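Local coordinates for phosphatidylglycerophosphatase and protein-tyrosine phosphatase 1 (Mus musculus, PDB 3RGO) that removes the terminal phosphate from phosphatidylglycerophosphate to give phosphatidylglycerol, a step on the way to cardiolipin in mitochondria, at residues A[27-36]-A[85-96]; A[67-76]-A[138-149]. One frame throughout, in Å; residues are numbered along the deposited sequence.

Interaction 1 of 2, residues A[27-36]-A[85-96]; sequences ENVRGVITMN and YQALGQCVYVHC
The carbonyl oxygen of Cys91 is gripped by two successive amides of the facing strand: Arg30 N at 2.9 Å from Cys91 O, and Gly31 N at 3.2 Å from the same Cys91 O, the latter in the carbonyl plane. This double acceptance marks a beta bulge, where the register of parallel strands 29-35 and 91-95 slips by one residue. Beyond it the bonding is regular, passing from Tyr93 N to Gly31 O and on to Met35 N and His95 O. Tyr85, in the last turn of helix 72-88, lays a ring face over the bulge, with Gly31 CA 4.3 Å from the ring centroid; Gly31, without a side chain, lets the ring lie this close.

Farther along, His95 NE2 and Thr34 OG1 share a hydrogen bond of 2.9 Å. The imidazole occupies the crowded position between its own backbone N and carbonyl carbon (chi1 75°), which brings it back alongside Thr34, whose CA lies over one ring face, while Val32 CG2 meets the ring edge in plane. His95 ND1 donates almost straight (175°) to Cys96 O, 2.9 Å away, so both ring nitrogens are engaged. Replacing His95 with an alanine would probably cost Thr34 OG1 and the carbonyl of Cys96, the predicted phosphocysteine nucleophile, one partner each and leave the start of the active-site loop less firmly held. On the face opposite His95, Val94 CG1 is met by the end of Met35, whose CE lies 3.3 Å away, closer than usual for two carbons.

Strand 57-61 borders 29-35 and strand 9-12 borders 91-95, placing this pair inside the sheet; helix 102-115 packs on Met35 through Ser103 and Met106.

Interaction 2 of 2, residues A[67-76]-A[138-149]; sequences TGVPTLANLH and SQLEVLKEFHKE. With SO4 (sulfate ion), chain C.
From Thr67 to Val69 the backbone of 67-76 runs past the start of helix 138-149, and helix 72-76 then crosses that helix at -68°, with the axes 10.6 Å apart. Ser138 OG donates to Thr67 O at 2.9 Å. Next to it Gln139 NE2 gives Gly68 O a nearly straight bond from above the carbonyl plane, its amide fixed at the other end by Arg136 N. Val69 meets Val142 tip to tip, CG1 to CG1 at 3.6 Å, and Leu75 CD2 comes onto the same Val142 CG1 at 3.5 Å. Leu72 is a knob in a hole formed by Val142, Glu145, Phe146 and Glu149. Phe146, with CG anti to its backbone N (chi1 -175°), directs its ring to Leu75 and His76, and Phe146 CE2 stands 3.5 Å above the His76 ring plane, over its centre; the two rings are inclined at 37°. Gly68 N meanwhile donates to O1 of a sulfate, probably from the crystallisation liquor, at 2.9 Å, an ion also held by Thr63, Met66 and Arg102. The arrangement belongs to the helical side of the dual-specificity phosphatase fold, where a loop beside the catalytic pocket leads into a helix packed against the C-terminal one.

Overall arrangement
Interaction 1 lies in the buried core and interaction 2 is only partly buried; they sit on opposite sides of the chain's centre, about 20 Å apart between their centres. Helix 72-88 links them: its first turn packs on helix 137-154 in interaction 2, and its last turn leads into strand 91-95 in interaction 1. Backbone hydrogen bonds between strands dominate the first contact, whereas apolar side chains of loop and helix against the C-terminal helix carry the second, with its two hydrogen bonds at the loop end. Both reach toward the catalytic region, one carrying Cys96 at a strand end and the other a loop that holds a sulfate ion; helix 102-115 lies against both.

Interaction 1 of 2, residues A[27-36]-A[85-96]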
loop_
_atom_site.group_PDB
_atom_site.type_symbol
_atom_site.label_atom_id
_atom_site.label_comp_id
_atom_site.label_asym_id
_atom_site.label_seq_id
_atom_site.Cartn_x
_atom_site.Cartn_y
_atom_site.Cartn_z
ATOM N N GLU A 27 -5.645 11.458 -10.245
ATOM C CA GLU A 27 -5.785 10.813 -8.941
ATOM C C GLU A 27 -4.957 11.503 -7.859
ATOM O O GLU A 27 -4.930 11.055 -6.714
ATOM C CB GLU A 27 -5.392 9.335 -9.028
ATOM C CG GLU A 27 -6.087 8.559 -10.133
ATOM C CD GLU A 27 -7.575 8.396 -9.900
ATOM O OE1 GLU A 27 -8.076 8.860 -8.854
ATOM O OE2 GLU A 27 -8.249 7.801 -10.768
ATOM N N ASN A 28 -4.277 12.583 -8.238
ATOM C CA ASN A 28 -3.446 13.367 -7.323
ATOM C C ASN A 28 -2.357 12.550 -6.628
ATOM O O ASN A 28 -1.935 12.879 -5.518
ATOM C CB ASN A 28 -4.311 14.093 -6.284
ATOM C CG ASN A 28 -3.577 15.249 -5.616
ATOM O OD1 ASN A 28 -4.024 15.784 -4.598
ATOM N ND2 ASN A 28 -2.443 15.639 -6.190
ATOM N N VAL A 29 -1.905 11.489 -7.289
ATOM C CA VAL A 29 -0.855 10.641 -6.737
ATOM C C VAL A 29 0.468 11.394 -6.629
ATOM O O VAL A 29 1.031 11.826 -7.635
ATOM C CB VAL A 29 -0.634 9.379 -7.597
ATOM C CG1 VAL A 29 0.619 8.646 -7.149
ATOM C CG2 VAL A 29 -1.853 8.465 -7.535
ATOM N N ARG A 30 0.963 11.545 -5.404
ATOM C CA ARG A 30 2.258 12.177 -5.179
ATOM C C ARG A 30 3.213 11.231 -4.470
ATOM O O ARG A 30 4.368 11.566 -4.219
ATOM C CB ARG A 30 2.097 13.469 -4.377
ATOM C CG ARG A 30 1.337 14.545 -5.123
ATOM C CD ARG A 30 2.093 14.958 -6.375
ATOM N NE ARG A 30 1.192 15.427 -7.420
ATOM C CZ ARG A 30 0.686 16.655 -7.475
ATOM N NH1 ARG A 30 0.988 17.539 -6.531
ATOM N NH2 ARG A 30 -0.125 16.999 -8.466
ATOM N N GLY A 31 2.721 10.043 -4.140
ATOM C CA GLY A 31 3.540 9.045 -3.486
ATOM C C GLY A 31 3.218 7.675 -4.038
ATOM O O GLY A 31 2.100 7.419 -4.477
ATOM N N VAL A 32 4.204 6.792 -4.041
ATOM C CA VAL A 32 3.973 5.432 -4.502
ATOM C C VAL A 32 4.702 4.470 -3.580
ATOM O O VAL A 32 5.864 4.686 -3.226
ATOM C CB VAL A 32 4.398 5.243 -5.981
ATOM C CG1 VAL A 32 5.844 5.659 -6.183
ATOM C CG2 VAL A 32 4.171 3.797 -6.448
ATOM N N ILE A 33 3.990 3.440 -3.143
ATOM C CA ILE A 33 4.600 2.381 -2.360
ATOM C C ILE A 33 4.787 1.193 -3.278
ATOM O O ILE A 33 3.818 0.632 -3.784
ATOM C CB ILE A 33 3.746 1.982 -1.147
ATOM C CG1 ILE A 33 3.598 3.176 -0.200
ATOM C CG2 ILE A 33 4.376 0.783 -0.434
ATOM C CD1 ILE A 33 2.760 2.891 1.043
ATOM N N THR A 34 6.041 0.835 -3.515
ATOM C CA THR A 34 6.366 -0.259 -4.421
ATOM C C THR A 34 6.875 -1.454 -3.641
ATOM O O THR A 34 7.881 -1.374 -2.944
ATOM C CB THR A 34 7.419 0.164 -5.458
ATOM O OG1 THR A 34 6.893 1.233 -6.257
ATOM C CG2 THR A 34 7.793 -1.012 -6.358
ATOM N N MET A 35 6.170 -2.568 -3.760
ATOM C CA MET A 35 6.545 -3.766 -3.031
ATOM C C MET A 35 7.158 -4.795 -3.963
ATOM O O MET A 35 6.681 -5.000 -5.079
ATOM C CB MET A 35 5.335 -4.343 -2.297
ATOM C CG MET A 35 4.860 -3.469 -1.148
ATOM S SD MET A 35 3.183 -3.849 -0.616
ATOM C CE MET A 35 2.275 -2.789 -1.731
ATOM N N ASN A 36 8.229 -5.424 -3.490
ATOM C CA ASN A 36 8.909 -6.489 -4.221
ATOM C C ASN A 36 9.208 -6.152 -5.679
ATOM O O ASN A 36 9.010 -6.981 -6.561
ATOM C CB ASN A 36 8.112 -7.792 -4.145
ATOM C CG ASN A 36 8.186 -8.442 -2.774
ATOM O OD1 ASN A 36 7.702 -9.559 -2.577
ATOM N ND2 ASN A 36 8.806 -7.753 -1.823
ATOM N N TYR A 85 1.292 11.618 3.305
ATOM C CA TYR A 85 0.566 12.198 2.178
ATOM C C TYR A 85 -0.897 12.528 2.487
ATOM O O TYR A 85 -1.457 13.460 1.912
ATOM C CB TYR A 85 0.734 11.353 0.908
ATOM C CG TYR A 85 2.091 11.595 0.287
ATOM C CD1 TYR A 85 2.330 12.739 -0.468
ATOM C CD2 TYR A 85 3.146 10.717 0.500
ATOM C CE1 TYR A 85 3.572 12.989 -1.011
ATOM C CE2 TYR A 85 4.392 10.957 -0.043
ATOM C CZ TYR A 85 4.600 12.096 -0.794
ATOM O OH TYR A 85 5.838 12.341 -1.338
ATOM N N GLN A 86 -1.503 11.785 3.407
ATOM C CA GLN A 86 -2.843 12.131 3.877
ATOM C C GLN A 86 -2.869 13.535 4.480
ATOM O O GLN A 86 -3.816 14.291 4.265
ATOM C CB GLN A 86 -3.355 11.124 4.908
ATOM C CG GLN A 86 -4.726 11.494 5.464
ATOM C CD GLN A 86 -5.150 10.617 6.625
ATOM O OE1 GLN A 86 -5.622 9.496 6.434
ATOM N NE2 GLN A 86 -4.998 11.133 7.838
ATOM N N ALA A 87 -1.831 13.871 5.241
ATOM C CA ALA A 87 -1.715 15.191 5.859
ATOM C C ALA A 87 -1.542 16.290 4.819
ATOM O O ALA A 87 -1.854 17.457 5.071
ATOM C CB ALA A 87 -0.556 15.217 6.846
ATOM N N LEU A 88 -1.032 15.911 3.650
ATOM C CA LEU A 88 -0.791 16.858 2.567
ATOM C C LEU A 88 -2.003 16.947 1.648
ATOM O O LEU A 88 -2.032 17.763 0.732
ATOM C CB LEU A 88 0.425 16.422 1.744
ATOM C CG LEU A 88 1.785 16.360 2.439
ATOM C CD1 LEU A 88 2.793 15.591 1.597
ATOM C CD2 LEU A 88 2.279 17.758 2.729
ATOM N N GLY A 89 -2.994 16.089 1.883
ATOM C CA GLY A 89 -4.174 16.041 1.038
ATOM C C GLY A 89 -3.888 15.449 -0.329
ATOM O O GLY A 89 -4.619 15.694 -1.290
ATOM N N GLN A 90 -2.818 14.663 -0.414
ATOM C CA GLN A 90 -2.408 14.066 -1.677
ATOM C C GLN A 90 -2.576 12.556 -1.596
ATOM O O GLN A 90 -2.933 12.029 -0.547
ATOM C CB GLN A 90 -0.970 14.461 -2.019
ATOM C CG GLN A 90 -0.828 15.952 -2.330
ATOM C CD GLN A 90 0.607 16.444 -2.280
ATOM O OE1 GLN A 90 1.531 15.684 -1.991
ATOM N NE2 GLN A 90 0.797 17.732 -2.554
ATOM N N CYS A 91 -2.333 11.864 -2.701
ATOM C CA CYS A 91 -2.659 10.448 -2.768
ATOM C C CYS A 91 -1.431 9.566 -2.923
ATOM O O CYS A 91 -0.372 10.018 -3.362
ATOM C CB CYS A 91 -3.664 10.183 -3.889
ATOM S SG CYS A 91 -5.197 11.140 -3.758
ATOM N N VAL A 92 -1.586 8.304 -2.537
ATOM C CA VAL A 92 -0.517 7.326 -2.647
ATOM C C VAL A 92 -1.032 6.086 -3.359
ATOM O O VAL A 92 -2.082 5.548 -3.004
ATOM C CB VAL A 92 0.033 6.924 -1.260
ATOM C CG1 VAL A 92 1.022 5.770 -1.391
ATOM C CG2 VAL A 92 0.685 8.121 -0.584
ATOM N N TYR A 93 -0.289 5.649 -4.371
ATOM C CA TYR A 93 -0.605 4.435 -5.111
ATOM C C TYR A 93 0.201 3.285 -4.521
ATOM O O TYR A 93 1.428 3.361 -4.428
ATOM C CB TYR A 93 -0.254 4.628 -6.588
ATOM C CG TYR A 93 -0.769 3.567 -7.534
ATOM C CD1 TYR A 93 -0.084 2.367 -7.710
ATOM C CD2 TYR A 93 -1.918 3.784 -8.293
ATOM C CE1 TYR A 93 -0.545 1.406 -8.600
ATOM C CE2 TYR A 93 -2.384 2.828 -9.188
ATOM C CZ TYR A 93 -1.694 1.642 -9.335
ATOM O OH TYR A 93 -2.156 0.692 -10.223
ATOM N N VAL A 94 -0.497 2.228 -4.118
ATOM C CA VAL A 94 0.125 1.087 -3.464
ATOM C C VAL A 94 0.037 -0.122 -4.378
ATOM O O VAL A 94 -1.050 -0.497 -4.818
ATOM C CB VAL A 94 -0.590 0.763 -2.122
ATOM C CG1 VAL A 94 0.096 -0.380 -1.401
ATOM C CG2 VAL A 94 -0.631 1.996 -1.235
ATOM N N HIS A 95 1.180 -0.734 -4.672
ATOM C CA HIS A 95 1.185 -1.871 -5.581
ATOM C C HIS A 95 2.277 -2.885 -5.309
ATOM O O HIS A 95 3.296 -2.595 -4.687
ATOM C CB HIS A 95 1.338 -1.395 -7.034
ATOM C CG HIS A 95 2.729 -0.953 -7.373
ATOM N ND1 HIS A 95 3.676 -1.807 -7.896
ATOM C CD2 HIS A 95 3.339 0.250 -7.244
ATOM C CE1 HIS A 95 4.807 -1.149 -8.082
ATOM N NE2 HIS A 95 4.628 0.101 -7.694
ATOM N N CYS A 96 2.039 -4.091 -5.803
ATOM C CA CYS A 96 3.090 -5.058 -6.014
ATOM C C CYS A 96 2.970 -5.439 -7.485
ATOM O O CYS A 96 3.333 -4.651 -8.365
ATOM C CB CYS A 96 2.919 -6.267 -5.093
ATOM S SG CYS A 96 4.301 -7.428 -5.153
HETATM O O HOH W 1 6.338 -4.286 -7.889
#

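Interaction 2 of 2, residues A[67-76]-A[138-149]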
loop_
_atom_site.group_PDB
_atom_site.type_symbol
_atom_site.label_atom_id
_atom_site.label_comp_id
_atom_site.label_asym_id
_atom_site.label_seq_id
_atom_site.Cartn_x
_atom_site.Cartn_y
_atom_site.Cartn_z
ATOM N N THR A 67 6.757 -14.852 3.009
ATOM C CA THR A 67 5.728 -14.411 3.945
ATOM C C THR A 67 4.585 -13.672 3.254
ATOM O O THR A 67 3.421 -13.815 3.634
ATOM C CB THR A 67 6.327 -13.518 5.052
ATOM O OG1 THR A 67 7.064 -14.339 5.970
ATOM C CG2 THR A 67 5.232 -12.774 5.803
ATOM N N GLY A 68 4.924 -12.888 2.236
ATOM C CA GLY A 68 3.939 -12.089 1.535
ATOM C C GLY A 68 3.690 -10.768 2.241
ATOM O O GLY A 68 2.871 -9.970 1.793
ATOM N N VAL A 69 4.398 -10.540 3.349
ATOM C CA VAL A 69 4.250 -9.308 4.124
ATOM C C VAL A 69 5.612 -8.798 4.574
ATOM O O VAL A 69 6.497 -9.592 4.903
ATOM C CB VAL A 69 3.396 -9.532 5.399
ATOM C CG1 VAL A 69 3.109 -8.212 6.095
ATOM C CG2 VAL A 69 2.103 -10.228 5.058
ATOM N N PRO A 70 5.791 -7.469 4.581
ATOM C CA PRO A 70 7.020 -6.890 5.134
ATOM C C PRO A 70 7.135 -7.203 6.620
ATOM O O PRO A 70 6.258 -7.855 7.196
ATOM C CB PRO A 70 6.813 -5.382 4.956
ATOM C CG PRO A 70 5.772 -5.247 3.894
ATOM C CD PRO A 70 4.888 -6.444 4.026
ATOM N N THR A 71 8.213 -6.745 7.239
ATOM C CA THR A 71 8.310 -6.808 8.684
ATOM C C THR A 71 7.291 -5.834 9.257
ATOM O O THR A 71 6.766 -4.978 8.542
ATOM C CB THR A 71 9.699 -6.387 9.174
ATOM O OG1 THR A 71 10.020 -5.099 8.630
ATOM C CG2 THR A 71 10.752 -7.401 8.744
ATOM N N LEU A 72 7.008 -5.972 10.545
ATOM C CA LEU A 72 6.179 -5.003 11.250
ATOM C C LEU A 72 6.727 -3.601 11.013
ATOM O O LEU A 72 5.976 -2.669 10.744
ATOM C CB LEU A 72 6.187 -5.298 12.752
ATOM C CG LEU A 72 4.977 -5.989 13.392
ATOM C CD1 LEU A 72 3.882 -6.295 12.378
ATOM C CD2 LEU A 72 5.398 -7.246 14.164
ATOM N N ALA A 73 8.045 -3.468 11.127
ATOM C CA ALA A 73 8.712 -2.176 11.010
ATOM C C ALA A 73 8.458 -1.530 9.653
ATOM O O ALA A 73 8.273 -0.317 9.559
ATOM C CB ALA A 73 10.208 -2.328 11.253
ATOM N N ASN A 74 8.457 -2.348 8.605
ATOM C CA ASN A 74 8.244 -1.850 7.253
ATOM C C ASN A 74 6.768 -1.610 6.953
ATOM O O ASN A 74 6.423 -0.783 6.110
ATOM C CB ASN A 74 8.879 -2.789 6.224
ATOM C CG ASN A 74 10.391 -2.625 6.144
ATOM O OD1 ASN A 74 11.105 -3.529 5.710
ATOM N ND2 ASN A 74 10.885 -1.465 6.569
ATOM N N LEU A 75 5.906 -2.335 7.659
ATOM C CA LEU A 75 4.473 -2.082 7.626
ATOM C C LEU A 75 4.196 -0.696 8.203
ATOM O O LEU A 75 3.407 0.072 7.650
ATOM C CB LEU A 75 3.735 -3.150 8.436
ATOM C CG LEU A 75 2.647 -3.985 7.754
ATOM C CD1 LEU A 75 2.916 -4.178 6.264
ATOM C CD2 LEU A 75 2.474 -5.328 8.466
ATOM N N HIS A 76 4.853 -0.381 9.319
ATOM C CA HIS A 76 4.738 0.942 9.926
ATOM C C HIS A 76 5.331 2.010 9.013
ATOM O O HIS A 76 4.799 3.116 8.906
ATOM C CB HIS A 76 5.429 0.987 11.296
ATOM C CG HIS A 76 4.619 0.388 12.404
ATOM N ND1 HIS A 76 4.908 -0.841 12.955
ATOM C CD2 HIS A 76 3.528 0.849 13.060
ATOM C CE1 HIS A 76 4.030 -1.112 13.905
ATOM N NE2 HIS A 76 3.183 -0.102 13.990
ATOM N N SER A 138 -0.649 -16.567 6.414
ATOM C CA SER A 138 0.682 -16.039 6.702
ATOM C C SER A 138 0.682 -14.512 6.706
ATOM O O SER A 138 1.420 -13.876 7.454
ATOM C CB SER A 138 1.710 -16.562 5.694
ATOM O OG SER A 138 1.549 -15.950 4.427
ATOM N N GLN A 139 -0.149 -13.921 5.861
ATOM C CA GLN A 139 -0.249 -12.470 5.817
ATOM C C GLN A 139 -1.158 -11.948 6.927
ATOM O O GLN A 139 -0.900 -10.895 7.509
ATOM C CB GLN A 139 -0.733 -12.009 4.442
ATOM C CG GLN A 139 0.280 -12.293 3.330
ATOM C CD GLN A 139 -0.342 -12.247 1.956
ATOM O OE1 GLN A 139 -1.421 -12.798 1.742
ATOM N NE2 GLN A 139 0.335 -11.589 1.011
ATOM N N LEU A 140 -2.218 -12.692 7.220
ATOM C CA LEU A 140 -3.159 -12.294 8.265
ATOM C C LEU A 140 -2.516 -12.256 9.651
ATOM O O LEU A 140 -2.831 -11.387 10.468
ATOM C CB LEU A 140 -4.373 -13.225 8.287
ATOM C CG LEU A 140 -5.497 -12.774 9.220
ATOM C CD1 LEU A 140 -6.071 -11.452 8.719
ATOM C CD2 LEU A 140 -6.589 -13.832 9.339
ATOM N N GLU A 141 -1.629 -13.206 9.926
ATOM C CA GLU A 141 -0.988 -13.261 11.238
ATOM C C GLU A 141 -0.160 -12.005 11.529
ATOM O O GLU A 141 -0.135 -11.513 12.656
ATOM C CB GLU A 141 -0.137 -14.523 11.378
ATOM C CG GLU A 141 -0.953 -15.811 11.410
ATOM C CD GLU A 141 -1.891 -15.888 12.606
ATOM O OE1 GLU A 141 -1.409 -16.137 13.733
ATOM O OE2 GLU A 141 -3.114 -15.706 12.419
ATOM N N VAL A 142 0.512 -11.480 10.511
ATOM C CA VAL A 142 1.282 -10.258 10.698
ATOM C C VAL A 142 0.360 -9.058 10.920
ATOM O O VAL A 142 0.648 -8.196 11.747
ATOM C CB VAL A 142 2.259 -10.010 9.533
ATOM C CG1 VAL A 142 2.913 -8.634 9.661
ATOM C CG2 VAL A 142 3.315 -11.116 9.492
ATOM N N LEU A 143 -0.749 -9.014 10.183
ATOM C CA LEU A 143 -1.758 -7.974 10.373
ATOM C C LEU A 143 -2.347 -8.039 11.786
ATOM O O LEU A 143 -2.717 -7.018 12.362
ATOM C CB LEU A 143 -2.875 -8.102 9.333
ATOM C CG LEU A 143 -2.531 -7.705 7.895
ATOM C CD1 LEU A 143 -3.715 -7.924 6.959
ATOM C CD2 LEU A 143 -2.073 -6.253 7.847
ATOM N N LYS A 144 -2.427 -9.243 12.337
ATOM C CA LYS A 144 -2.864 -9.416 13.726
ATOM C C LYS A 144 -1.885 -8.788 14.714
ATOM O O LYS A 144 -2.297 -8.153 15.694
ATOM C CB LYS A 144 -3.046 -10.899 14.059
ATOM C CG LYS A 144 -4.383 -11.493 13.644
ATOM C CD LYS A 144 -4.597 -12.848 14.320
ATOM C CE LYS A 144 -6.033 -13.344 14.179
ATOM N NZ LYS A 144 -6.421 -13.574 12.761
ATOM N N GLU A 145 -0.589 -8.980 14.477
ATOM C CA GLU A 145 0.430 -8.401 15.352
ATOM C C GLU A 145 0.435 -6.883 15.191
ATOM O O GLU A 145 0.605 -6.136 16.161
ATOM C CB GLU A 145 1.817 -8.967 15.035
ATOM C CG GLU A 145 1.993 -10.448 15.352
ATOM C CD GLU A 145 2.409 -10.698 16.793
ATOM O OE1 GLU A 145 1.835 -10.062 17.705
ATOM O OE2 GLU A 145 3.310 -11.536 17.015
ATOM N N PHE A 146 0.240 -6.430 13.956
ATOM C CA PHE A 146 0.192 -5.001 13.670
ATOM C C PHE A 146 -0.971 -4.366 14.429
ATOM O O PHE A 146 -0.839 -3.276 14.992
ATOM C CB PHE A 146 0.054 -4.756 12.159
ATOM C CG PHE A 146 0.125 -3.304 11.771
ATOM C CD1 PHE A 146 -1.029 -2.547 11.650
ATOM C CD2 PHE A 146 1.346 -2.699 11.530
ATOM C CE1 PHE A 146 -0.966 -1.217 11.290
ATOM C CE2 PHE A 146 1.417 -1.371 11.174
ATOM C CZ PHE A 146 0.259 -0.626 11.055
ATOM N N HIS A 147 -2.102 -5.065 14.445
ATOM C CA HIS A 147 -3.293 -4.628 15.165
ATOM C C HIS A 147 -3.028 -4.474 16.667
ATOM O O HIS A 147 -3.481 -3.514 17.288
ATOM C CB HIS A 147 -4.437 -5.614 14.924
ATOM C CG HIS A 147 -5.749 -5.175 15.498
ATOM N ND1 HIS A 147 -6.377 -5.851 16.522
ATOM C CD2 HIS A 147 -6.549 -4.126 15.194
ATOM C CE1 HIS A 147 -7.509 -5.238 16.821
ATOM N NE2 HIS A 147 -7.637 -4.190 16.028
ATOM N N LYS A 148 -2.294 -5.418 17.244
ATOM C CA LYS A 148 -1.940 -5.345 18.658
ATOM C C LYS A 148 -1.025 -4.163 18.968
ATOM O O LYS A 148 -1.180 -3.503 19.998
ATOM C CB LYS A 148 -1.277 -6.649 19.110
ATOM C CG LYS A 148 -2.200 -7.853 19.106
ATOM C CD LYS A 148 -1.479 -9.097 19.603
ATOM C CE LYS A 148 -2.381 -10.319 19.547
ATOM N NZ LYS A 148 -1.705 -11.531 20.088
ATOM N N GLU A 149 -0.063 -3.908 18.086
ATOM C CA GLU A 149 0.875 -2.803 18.261
ATOM C C GLU A 149 0.169 -1.458 18.156
ATOM O O GLU A 149 0.454 -0.532 18.924
ATOM C CB GLU A 149 2.002 -2.872 17.228
ATOM C CG GLU A 149 2.994 -3.998 17.464
ATOM C CD GLU A 149 4.191 -3.915 16.535
ATOM O OE1 GLU A 149 4.092 -3.220 15.507
ATOM O OE2 GLU A 149 5.228 -4.542 16.831
HETATM S S SO4 C . 6.873 -13.459 -0.895
HETATM O O1 SO4 C . 7.209 -12.817 0.376
HETATM O O2 SO4 C . 5.555 -14.091 -0.793
HETATM O O3 SO4 C . 6.855 -12.448 -1.953
HETATM O O4 SO4 C . 7.879 -14.471 -1.213
#